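Aclacinomycin-N/aclacinomycin-A oxidase (Streptomyces galilaeus, PDB 2IPI) oxidises the terminal sugar of aclacinomycin antibiotics in two successive steps, using a bicovalently attached FAD and molecular oxygen. Local coordinates at residues 115-125 with 223-234; 285-294 with 304-313. All coordinates share one frame; numbering follows the deposited sequence.

Interaction 1 (115-125 with 223-234)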
loop_
_atom_site.group_PDB
_atom_site.type_symbol
_atom_site.label_atom_id
_atom_site.label_comp_id
_atom_site.label_asym_id
_atom_site.label_seq_id
_atom_site.Cartn_x
_atom_site.Cartn_y
_atom_site.Cartn_z
ATOM N N ASP A 115 -18.878 17.034 -3.868
ATOM C CA ASP A 115 -19.537 17.807 -4.918
ATOM C C ASP A 115 -20.967 17.318 -5.106
ATOM O O ASP A 115 -21.173 16.228 -5.644
ATOM C CB ASP A 115 -18.806 17.724 -6.248
ATOM C CG ASP A 115 -19.385 18.692 -7.264
ATOM O OD1 ASP A 115 -18.555 19.399 -7.875
ATOM O OD2 ASP A 115 -20.604 18.769 -7.478
ATOM N N SER A 116 -21.930 18.112 -4.643
ATOM C CA SER A 116 -23.334 17.732 -4.760
ATOM C C SER A 116 -23.682 17.424 -6.213
ATOM O O SER A 116 -24.496 16.547 -6.505
ATOM C CB SER A 116 -24.263 18.821 -4.221
ATOM O OG SER A 116 -23.581 19.712 -3.367
ATOM N N GLY A 117 -23.035 18.169 -7.112
ATOM C CA GLY A 117 -23.341 17.975 -8.524
ATOM C C GLY A 117 -23.061 16.527 -8.909
ATOM O O GLY A 117 -23.967 15.769 -9.244
ATOM N N LYS A 118 -21.789 16.191 -8.833
ATOM C CA LYS A 118 -21.188 14.947 -9.257
ATOM C C LYS A 118 -21.586 13.788 -8.357
ATOM O O LYS A 118 -21.383 12.615 -8.669
ATOM C CB LYS A 118 -19.659 15.082 -9.248
ATOM C CG LYS A 118 -19.063 15.790 -10.442
ATOM C CD LYS A 118 -18.706 17.232 -10.142
ATOM C CE LYS A 118 -19.196 18.172 -11.239
ATOM N NZ LYS A 118 -18.073 18.921 -11.845
ATOM N N ARG A 119 -22.178 14.116 -7.207
ATOM C CA ARG A 119 -22.538 13.068 -6.251
ATOM C C ARG A 119 -21.272 12.297 -5.867
ATOM O O ARG A 119 -21.256 11.069 -5.785
ATOM C CB ARG A 119 -23.599 12.145 -6.842
ATOM C CG ARG A 119 -24.491 11.454 -5.834
ATOM C CD ARG A 119 -25.771 10.975 -6.513
ATOM N NE ARG A 119 -25.514 9.749 -7.255
ATOM C CZ ARG A 119 -25.865 8.534 -6.851
ATOM N NH1 ARG A 119 -26.497 8.360 -5.693
ATOM N NH2 ARG A 119 -25.590 7.472 -7.597
ATOM N N ALA A 120 -20.220 13.081 -5.641
ATOM C CA ALA A 120 -18.940 12.444 -5.343
ATOM C C ALA A 120 -18.095 13.285 -4.407
ATOM O O ALA A 120 -18.331 14.480 -4.231
ATOM C CB ALA A 120 -18.175 12.174 -6.637
ATOM N N PHE A 121 -17.089 12.656 -3.808
ATOM C CA PHE A 121 -16.179 13.340 -2.913
ATOM C C PHE A 121 -14.810 13.643 -3.530
ATOM O O PHE A 121 -14.133 12.683 -3.952
ATOM C CB PHE A 121 -15.982 12.453 -1.685
ATOM C CG PHE A 121 -17.130 12.381 -0.700
ATOM C CD1 PHE A 121 -18.070 11.376 -0.820
ATOM C CD2 PHE A 121 -17.263 13.303 0.326
ATOM C CE1 PHE A 121 -19.135 11.239 0.054
ATOM C CE2 PHE A 121 -18.324 13.165 1.221
ATOM C CZ PHE A 121 -19.244 12.142 1.086
ATOM N N ALA A 122 -14.439 14.916 -3.532
ATOM C CA ALA A 122 -13.194 15.512 -3.984
ATOM C C ALA A 122 -11.995 15.243 -3.081
ATOM O O ALA A 122 -11.984 15.538 -1.895
ATOM C CB ALA A 122 -13.349 17.002 -4.234
ATOM N N VAL A 123 -10.924 14.637 -3.603
ATOM C CA VAL A 123 -9.696 14.506 -2.809
ATOM C C VAL A 123 -8.472 14.745 -3.689
ATOM O O VAL A 123 -8.257 14.062 -4.697
ATOM C CB VAL A 123 -9.543 13.163 -2.083
ATOM C CG1 VAL A 123 -10.792 12.748 -1.318
ATOM C CG2 VAL A 123 -9.174 12.019 -3.034
ATOM N N GLU A 124 -7.620 15.711 -3.332
ATOM C CA GLU A 124 -6.430 15.979 -4.178
ATOM C C GLU A 124 -5.271 15.104 -3.754
ATOM O O GLU A 124 -5.197 14.696 -2.602
ATOM C CB GLU A 124 -6.091 17.464 -4.124
ATOM C CG GLU A 124 -7.011 18.294 -5.020
ATOM C CD GLU A 124 -6.853 19.784 -4.802
ATOM O OE1 GLU A 124 -5.850 20.288 -4.267
ATOM O OE2 GLU A 124 -7.761 20.543 -5.220
ATOM N N PRO A 125 -4.353 14.785 -4.664
ATOM C CA PRO A 125 -3.315 13.802 -4.366
ATOM C C PRO A 125 -2.357 14.227 -3.257
ATOM O O PRO A 125 -1.706 13.349 -2.687
ATOM C CB PRO A 125 -2.519 13.702 -5.679
ATOM C CG PRO A 125 -2.771 15.026 -6.334
ATOM C CD PRO A 125 -4.222 15.325 -6.026
ATOM N N THR A 223 -4.548 14.566 -10.694
ATOM C CA THR A 223 -4.686 15.902 -10.140
ATOM C C THR A 223 -5.864 15.966 -9.160
ATOM O O THR A 223 -5.987 16.942 -8.413
ATOM C CB THR A 223 -4.887 16.934 -11.263
ATOM O OG1 THR A 223 -5.253 18.215 -10.735
ATOM C CG2 THR A 223 -6.052 16.510 -12.144
ATOM N N ARG A 224 -6.677 14.930 -9.169
ATOM C CA ARG A 224 -7.862 14.820 -8.333
ATOM C C ARG A 224 -8.551 13.465 -8.468
ATOM O O ARG A 224 -8.735 12.941 -9.568
ATOM C CB ARG A 224 -8.898 15.907 -8.677
ATOM C CG ARG A 224 -10.112 15.822 -7.758
ATOM C CD ARG A 224 -11.079 16.959 -8.017
ATOM N NE ARG A 224 -10.465 18.237 -7.717
ATOM C CZ ARG A 224 -10.500 19.380 -8.366
ATOM N NH1 ARG A 224 -11.183 19.485 -9.495
ATOM N NH2 ARG A 224 -9.844 20.424 -7.869
ATOM N N TYR A 225 -8.958 12.878 -7.350
ATOM C CA TYR A 225 -9.654 11.614 -7.318
ATOM C C TYR A 225 -11.097 11.814 -6.841
ATOM O O TYR A 225 -11.231 12.719 -6.013
ATOM C CB TYR A 225 -9.011 10.635 -6.327
ATOM C CG TYR A 225 -7.649 10.080 -6.595
ATOM C CD1 TYR A 225 -6.487 10.695 -6.151
ATOM C CD2 TYR A 225 -7.530 8.886 -7.312
ATOM C CE1 TYR A 225 -5.242 10.155 -6.416
ATOM C CE2 TYR A 225 -6.281 8.352 -7.577
ATOM C CZ TYR A 225 -5.148 8.980 -7.130
ATOM O OH TYR A 225 -3.910 8.419 -7.396
ATOM N N TRP A 226 -12.016 11.015 -7.311
ATOM C CA TRP A 226 -13.426 11.034 -6.945
ATOM C C TRP A 226 -13.878 9.728 -6.325
ATOM O O TRP A 226 -13.651 8.671 -6.908
ATOM C CB TRP A 226 -14.334 11.446 -8.126
ATOM C CG TRP A 226 -14.119 12.875 -8.565
ATOM C CD1 TRP A 226 -13.171 13.263 -9.477
ATOM C CD2 TRP A 226 -14.799 14.080 -8.185
ATOM N NE1 TRP A 226 -13.225 14.621 -9.663
ATOM C CE2 TRP A 226 -14.215 15.156 -8.880
ATOM C CE3 TRP A 226 -15.837 14.375 -7.302
ATOM C CZ2 TRP A 226 -14.626 16.479 -8.744
ATOM C CZ3 TRP A 226 -16.253 15.689 -7.163
ATOM C CH2 TRP A 226 -15.654 16.743 -7.874
ATOM N N PHE A 227 -14.498 9.801 -5.145
ATOM C CA PHE A 227 -14.986 8.595 -4.487
ATOM C C PHE A 227 -16.496 8.561 -4.270
ATOM O O PHE A 227 -17.095 9.547 -3.869
ATOM C CB PHE A 227 -14.326 8.425 -3.090
ATOM C CG PHE A 227 -12.835 8.171 -3.283
ATOM C CD1 PHE A 227 -11.940 9.221 -3.224
ATOM C CD2 PHE A 227 -12.391 6.879 -3.540
ATOM C CE1 PHE A 227 -10.584 9.016 -3.451
ATOM C CE2 PHE A 227 -11.034 6.675 -3.758
ATOM C CZ PHE A 227 -10.146 7.727 -3.706
ATOM N N ARG A 228 -17.042 7.378 -4.517
ATOM C CA ARG A 228 -18.410 7.013 -4.253
ATOM C C ARG A 228 -18.541 5.498 -4.292
ATOM O O ARG A 228 -18.077 4.871 -5.251
ATOM C CB ARG A 228 -19.336 7.647 -5.293
ATOM C CG ARG A 228 -20.754 7.895 -4.815
ATOM C CD ARG A 228 -21.752 7.084 -5.616
ATOM N NE ARG A 228 -21.982 7.667 -6.935
ATOM C CZ ARG A 228 -21.335 7.385 -8.053
ATOM N NH1 ARG A 228 -20.350 6.484 -8.056
ATOM N NH2 ARG A 228 -21.656 7.994 -9.192
ATOM N N THR A 229 -19.180 4.925 -3.282
ATOM C CA THR A 229 -19.446 3.490 -3.316
ATOM C C THR A 229 -20.332 3.145 -4.503
ATOM O O THR A 229 -21.410 3.727 -4.621
ATOM C CB THR A 229 -20.095 3.012 -2.006
ATOM O OG1 THR A 229 -19.226 3.376 -0.920
ATOM C CG2 THR A 229 -20.243 1.504 -2.016
ATOM N N PRO A 230 -19.915 2.237 -5.375
ATOM C CA PRO A 230 -20.751 1.837 -6.523
ATOM C C PRO A 230 -22.151 1.448 -6.069
ATOM O O PRO A 230 -23.146 1.766 -6.729
ATOM C CB PRO A 230 -19.990 0.661 -7.118
ATOM C CG PRO A 230 -18.557 0.989 -6.780
ATOM C CD PRO A 230 -18.615 1.532 -5.375
ATOM N N GLY A 231 -22.274 0.784 -4.917
ATOM C CA GLY A 231 -23.643 0.632 -4.398
ATOM C C GLY A 231 -24.021 1.878 -3.607
ATOM O O GLY A 231 -24.039 1.780 -2.373
ATOM N N ALA A 232 -24.315 3.020 -4.245
ATOM C CA ALA A 232 -24.732 4.197 -3.475
ATOM C C ALA A 232 -25.913 4.983 -4.033
ATOM O O ALA A 232 -25.799 5.691 -5.038
ATOM C CB ALA A 232 -23.499 5.096 -3.353
ATOM N N THR A 233 -27.095 4.931 -3.421
ATOM C CA THR A 233 -28.295 5.654 -3.828
ATOM C C THR A 233 -28.479 7.018 -3.169
ATOM O O THR A 233 -28.147 7.239 -2.006
ATOM C CB THR A 233 -29.543 4.802 -3.510
ATOM O OG1 THR A 233 -29.606 3.703 -4.437
ATOM C CG2 THR A 233 -30.839 5.574 -3.686
ATOM N N GLY A 234 -29.047 7.964 -3.918
ATOM C CA GLY A 234 -29.472 9.242 -3.398
ATOM C C GLY A 234 -28.463 10.360 -3.392
ATOM O O GLY A 234 -27.334 10.245 -3.858
#
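R119 NH1 is gripped by two backbone carbonyls of the 223-234 segment, 2.8 Å from A232 O and 2.8 Å from G234 O. The G234 bond is the straighter, 165° at the hydrogen, with the oxygen lying in the guanidinium plane; A232 O sits tilted from that plane and also takes a weak bond from NH2. R119 reaches them because CG stands anti to the backbone N (chi1 -153°) and the chain bends at chi3. Over one face of this guanidinium lies R228 NE, 3.7 Å from R119 NH2, like-charged and buried without a partner in the model; R228 also makes a cation-pi contact with Y178.

Beyond R119 the strands 120-123 and 223-227 run antiparallel, with F121 opposite F227 and V123 opposite Y225 as hydrogen-bonded pairs. W226 buries the most surface of residues 223-234. A120 CB meets the ring edge at CE3 (3.3 Å), D115 CB meets it at CZ3 (3.4 Å), and A122 CB and K118 CG lie over opposite faces, toward the rim. W226 NE1 bonds to E181. On the other side of the sheet V123 CG2 pushes into the edge of the F227 ring at CE1, 3.3 Å away. R224 NH2 forms a weak salt bridge to E124 OE2 (3.4 Å), while R224 NH1 makes one to E181.

The chemistry is thus divided: apolar packing and backbone bonds join two strands of the PCMH-type FAD-binding domain, R119 ties down the chain leaving one of them, and P125 at the far end touches the FAD.

Interaction 2 (285-294 with 304-313)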
loop_
_atom_site.group_PDB
_atom_site.type_symbol
_atom_site.label_atom_id
_atom_site.label_comp_id
_atom_site.label_asym_id
_atom_site.label_seq_id
_atom_site.Cartn_x
_atom_site.Cartn_y
_atom_site.Cartn_z
ATOM N N PRO A 285 -19.336 -10.733 11.313
ATOM C CA PRO A 285 -18.632 -10.090 12.418
ATOM C C PRO A 285 -17.132 -9.945 12.220
ATOM O O PRO A 285 -16.550 -8.886 12.449
ATOM C CB PRO A 285 -18.860 -11.086 13.579
ATOM C CG PRO A 285 -20.232 -11.606 13.314
ATOM C CD PRO A 285 -20.379 -11.652 11.817
ATOM N N TYR A 286 -16.502 -11.044 11.811
ATOM C CA TYR A 286 -15.034 -11.029 11.737
ATOM C C TYR A 286 -14.566 -10.307 10.490
ATOM O O TYR A 286 -13.394 -9.938 10.394
ATOM C CB TYR A 286 -14.474 -12.446 11.840
ATOM C CG TYR A 286 -14.256 -12.886 13.279
ATOM C CD1 TYR A 286 -13.475 -12.154 14.167
ATOM C CD2 TYR A 286 -14.852 -14.043 13.751
ATOM C CE1 TYR A 286 -13.290 -12.570 15.478
ATOM C CE2 TYR A 286 -14.672 -14.473 15.049
ATOM C CZ TYR A 286 -13.893 -13.730 15.914
ATOM O OH TYR A 286 -13.733 -14.179 17.209
ATOM N N ALA A 287 -15.442 -10.036 9.531
ATOM C CA ALA A 287 -15.063 -9.140 8.433
ATOM C C ALA A 287 -14.683 -7.766 8.954
ATOM O O ALA A 287 -13.951 -7.013 8.308
ATOM C CB ALA A 287 -16.167 -9.011 7.406
ATOM N N SER A 288 -15.155 -7.390 10.153
ATOM C CA SER A 288 -14.849 -6.056 10.646
ATOM C C SER A 288 -13.586 -6.019 11.498
ATOM O O SER A 288 -13.201 -4.924 11.908
ATOM C CB SER A 288 -16.041 -5.511 11.444
ATOM O OG SER A 288 -17.102 -5.271 10.532
ATOM N N MET A 289 -12.961 -7.162 11.740
ATOM C CA MET A 289 -11.706 -7.203 12.512
ATOM C C MET A 289 -10.491 -6.988 11.632
ATOM O O MET A 289 -10.456 -7.441 10.482
ATOM C CB MET A 289 -11.591 -8.560 13.228
ATOM C CG MET A 289 -10.668 -8.607 14.439
ATOM S SD MET A 289 -10.179 -10.271 14.967
ATOM C CE MET A 289 -8.877 -10.629 13.790
ATOM N N HIS A 290 -9.462 -6.304 12.123
ATOM C CA HIS A 290 -8.170 -6.228 11.452
ATOM C C HIS A 290 -7.053 -6.582 12.437
ATOM O O HIS A 290 -7.141 -6.221 13.619
ATOM C CB HIS A 290 -7.949 -4.838 10.864
ATOM C CG HIS A 290 -6.648 -4.630 10.154
ATOM N ND1 HIS A 290 -5.613 -3.897 10.709
ATOM C CD2 HIS A 290 -6.188 -5.035 8.952
ATOM C CE1 HIS A 290 -4.584 -3.860 9.887
ATOM N NE2 HIS A 290 -4.913 -4.551 8.807
ATOM N N SER A 291 -6.020 -7.280 11.965
ATOM C CA SER A 291 -4.836 -7.495 12.782
ATOM C C SER A 291 -3.573 -7.493 11.917
ATOM O O SER A 291 -3.609 -7.894 10.762
ATOM C CB SER A 291 -4.873 -8.789 13.589
ATOM O OG SER A 291 -4.650 -9.932 12.794
ATOM N N VAL A 292 -2.504 -7.053 12.558
ATOM C CA VAL A 292 -1.139 -7.108 12.072
ATOM C C VAL A 292 -0.291 -7.923 13.051
ATOM O O VAL A 292 -0.271 -7.604 14.238
ATOM C CB VAL A 292 -0.535 -5.710 11.910
ATOM C CG1 VAL A 292 0.891 -5.802 11.381
ATOM C CG2 VAL A 292 -1.408 -4.875 10.988
ATOM N N PHE A 293 0.356 -8.969 12.555
ATOM C CA PHE A 293 1.199 -9.768 13.472
ATOM C C PHE A 293 2.637 -9.364 13.190
ATOM O O PHE A 293 3.166 -9.695 12.140
ATOM C CB PHE A 293 0.953 -11.258 13.327
ATOM C CG PHE A 293 1.264 -12.096 14.573
ATOM C CD1 PHE A 293 0.807 -13.395 14.662
ATOM C CD2 PHE A 293 1.988 -11.561 15.621
ATOM C CE1 PHE A 293 1.063 -14.162 15.796
ATOM C CE2 PHE A 293 2.267 -12.306 16.751
ATOM C CZ PHE A 293 1.806 -13.609 16.820
ATOM N N TYR A 294 3.243 -8.622 14.118
ATOM C CA TYR A 294 4.606 -8.170 13.896
ATOM C C TYR A 294 5.578 -9.235 14.433
ATOM O O TYR A 294 5.768 -9.305 15.641
ATOM C CB TYR A 294 4.919 -6.829 14.551
ATOM C CG TYR A 294 4.057 -5.675 14.106
ATOM C CD1 TYR A 294 3.077 -5.161 14.953
ATOM C CD2 TYR A 294 4.217 -5.108 12.847
ATOM C CE1 TYR A 294 2.282 -4.102 14.553
ATOM C CE2 TYR A 294 3.424 -4.049 12.438
ATOM C CZ TYR A 294 2.462 -3.557 13.301
ATOM O OH TYR A 294 1.681 -2.508 12.894
ATOM N N LEU A 304 4.509 -9.373 18.311
ATOM C CA LEU A 304 3.303 -8.683 18.782
ATOM C C LEU A 304 2.164 -8.830 17.792
ATOM O O LEU A 304 2.302 -8.576 16.597
ATOM C CB LEU A 304 3.666 -7.230 19.045
ATOM C CG LEU A 304 2.629 -6.235 19.519
ATOM C CD1 LEU A 304 3.327 -5.184 20.379
ATOM C CD2 LEU A 304 1.937 -5.585 18.333
ATOM N N LEU A 305 1.021 -9.246 18.298
ATOM C CA LEU A 305 -0.211 -9.368 17.520
ATOM C C LEU A 305 -1.103 -8.161 17.837
ATOM O O LEU A 305 -1.570 -8.073 18.975
ATOM C CB LEU A 305 -0.899 -10.672 17.862
ATOM C CG LEU A 305 -1.675 -11.538 16.892
ATOM C CD1 LEU A 305 -3.056 -11.902 17.446
ATOM C CD2 LEU A 305 -1.815 -10.876 15.523
ATOM N N ASP A 306 -1.316 -7.269 16.885
ATOM C CA ASP A 306 -2.078 -6.039 17.081
ATOM C C ASP A 306 -3.432 -6.122 16.392
ATOM O O ASP A 306 -3.553 -6.054 15.172
ATOM C CB ASP A 306 -1.264 -4.845 16.594
ATOM C CG ASP A 306 -1.891 -3.495 16.885
ATOM O OD1 ASP A 306 -1.233 -2.473 16.607
ATOM O OD2 ASP A 306 -3.030 -3.431 17.384
ATOM N N ILE A 307 -4.495 -6.262 17.174
ATOM C CA ILE A 307 -5.813 -6.566 16.646
ATOM C C ILE A 307 -6.811 -5.437 16.877
ATOM O O ILE A 307 -6.783 -4.741 17.897
ATOM C CB ILE A 307 -6.310 -7.887 17.275
ATOM C CG1 ILE A 307 -7.658 -7.767 17.985
ATOM C CG2 ILE A 307 -5.280 -8.506 18.217
ATOM C CD1 ILE A 307 -8.125 -9.078 18.596
ATOM N N GLN A 308 -7.726 -5.208 15.927
ATOM C CA GLN A 308 -8.701 -4.146 16.201
ATOM C C GLN A 308 -10.057 -4.475 15.582
ATOM O O GLN A 308 -10.128 -5.283 14.664
ATOM C CB GLN A 308 -8.187 -2.796 15.719
ATOM C CG GLN A 308 -8.191 -2.615 14.211
ATOM C CD GLN A 308 -7.369 -1.422 13.761
ATOM O OE1 GLN A 308 -7.766 -0.258 13.915
ATOM N NE2 GLN A 308 -6.207 -1.730 13.197
ATOM N N ILE A 309 -11.119 -3.857 16.092
ATOM C CA ILE A 309 -12.466 -4.071 15.588
ATOM C C ILE A 309 -13.388 -2.919 16.007
ATOM O O ILE A 309 -13.090 -2.192 16.953
ATOM C CB ILE A 309 -13.081 -5.395 16.094
ATOM C CG1 ILE A 309 -14.245 -5.894 15.267
ATOM C CG2 ILE A 309 -13.483 -5.254 17.564
ATOM C CD1 ILE A 309 -14.533 -7.374 15.313
ATOM N N ASP A 310 -14.503 -2.764 15.300
ATOM C CA ASP A 310 -15.482 -1.724 15.635
ATOM C C ASP A 310 -16.070 -2.055 17.001
ATOM O O ASP A 310 -16.755 -3.071 17.157
ATOM C CB ASP A 310 -16.527 -1.651 14.543
ATOM C CG ASP A 310 -17.855 -1.016 14.834
ATOM O OD1 ASP A 310 -17.944 -0.039 15.605
ATOM O OD2 ASP A 310 -18.858 -1.501 14.244
ATOM N N GLY A 311 -15.788 -1.204 17.969
ATOM C CA GLY A 311 -16.293 -1.352 19.315
ATOM C C GLY A 311 -17.800 -1.262 19.424
ATOM O O GLY A 311 -18.359 -1.477 20.508
ATOM N N GLY A 312 -18.506 -0.950 18.342
ATOM C CA GLY A 312 -19.959 -0.914 18.394
ATOM C C GLY A 312 -20.616 -2.182 17.928
ATOM O O GLY A 312 -21.862 -2.220 17.849
ATOM N N LEU A 313 -19.865 -3.244 17.583
ATOM C CA LEU A 313 -20.634 -4.412 17.128
ATOM C C LEU A 313 -20.848 -5.374 18.300
ATOM O O LEU A 313 -19.988 -5.574 19.153
ATOM C CB LEU A 313 -20.009 -5.169 15.970
ATOM C CG LEU A 313 -18.520 -5.201 15.690
ATOM C CD1 LEU A 313 -17.648 -5.697 16.832
ATOM C CD2 LEU A 313 -18.284 -6.095 14.465
#
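Strands 290-294 and 304-310 form an antiparallel hairpin, their axes 4.6 Å apart at closest approach and 173° between directions, with H290-Q308, V292-D306 and Y294-L304 as hydrogen-bonded pairs. Each of these pairs is joined by two backbone bonds, from Q308 N to H290 O (2.6 Å) at one end to L304 N with Y294 O (3.0 Å) at the other.

F293 and L305 meet on one side of the sheet. L305 CG sits almost directly over the middle of the F293 ring, 3.7 Å from the centroid and 6° off the normal, a CH-pi contact, while L305 CD2 leans in toward F293 CG. At the ring's edge L304 O comes within 3.2 Å of F293 CD2. CG anti to the backbone N (chi1 -154°) carries the F293 ring out to lie against L305, the two side chains crossing at about a right angle. W255, on strand 248-256 beyond 304-310, also meets the F293 ring. Farther along, I309 CD1 packs on M289 CB, and helix 316-327 covers this side through L320 and F323.

On the other side Y294 and L304 run side by side, L304 CD2 in the plane of the tyrosine ring at its edge and 3.6 Å from CD1; V292 CG1 lies over one ring face, toward the rim. Q308 and H290 also point the same way, with a weak bond from Q308 NE2 to H290 ND1.

The two faces therefore differ in character: one is turned to a helix and largely apolar, though it buries S291 OG, for which the model has no partner; the other brings V292 beside the catalytic Y397 and Y294 against the bound aclacinomycin derivative, so the hairpin contributes directly to the wall of that ligand's pocket.

Overall arrangement
Interaction 1 closes before interaction 2 opens along the chain, and they share no strand. The 115-125/223-234 pair lies inside the five-stranded antiparallel sheet of the FAD-binding domain, whereas 285-294/304-313 belongs to the seven-stranded antiparallel sheet that follows it. Their centres are 28 Å apart and their nearest atoms about 15 Å, with no touch between them. Interaction 1 joins strands about a hundred residues apart in sequence; interaction 2 is a local hairpin. The two contacts reach different neighbouring ligands: the chain just after strand 120-123 touches the FAD through P125, and the hairpin touches the bound anthracycline through Y294.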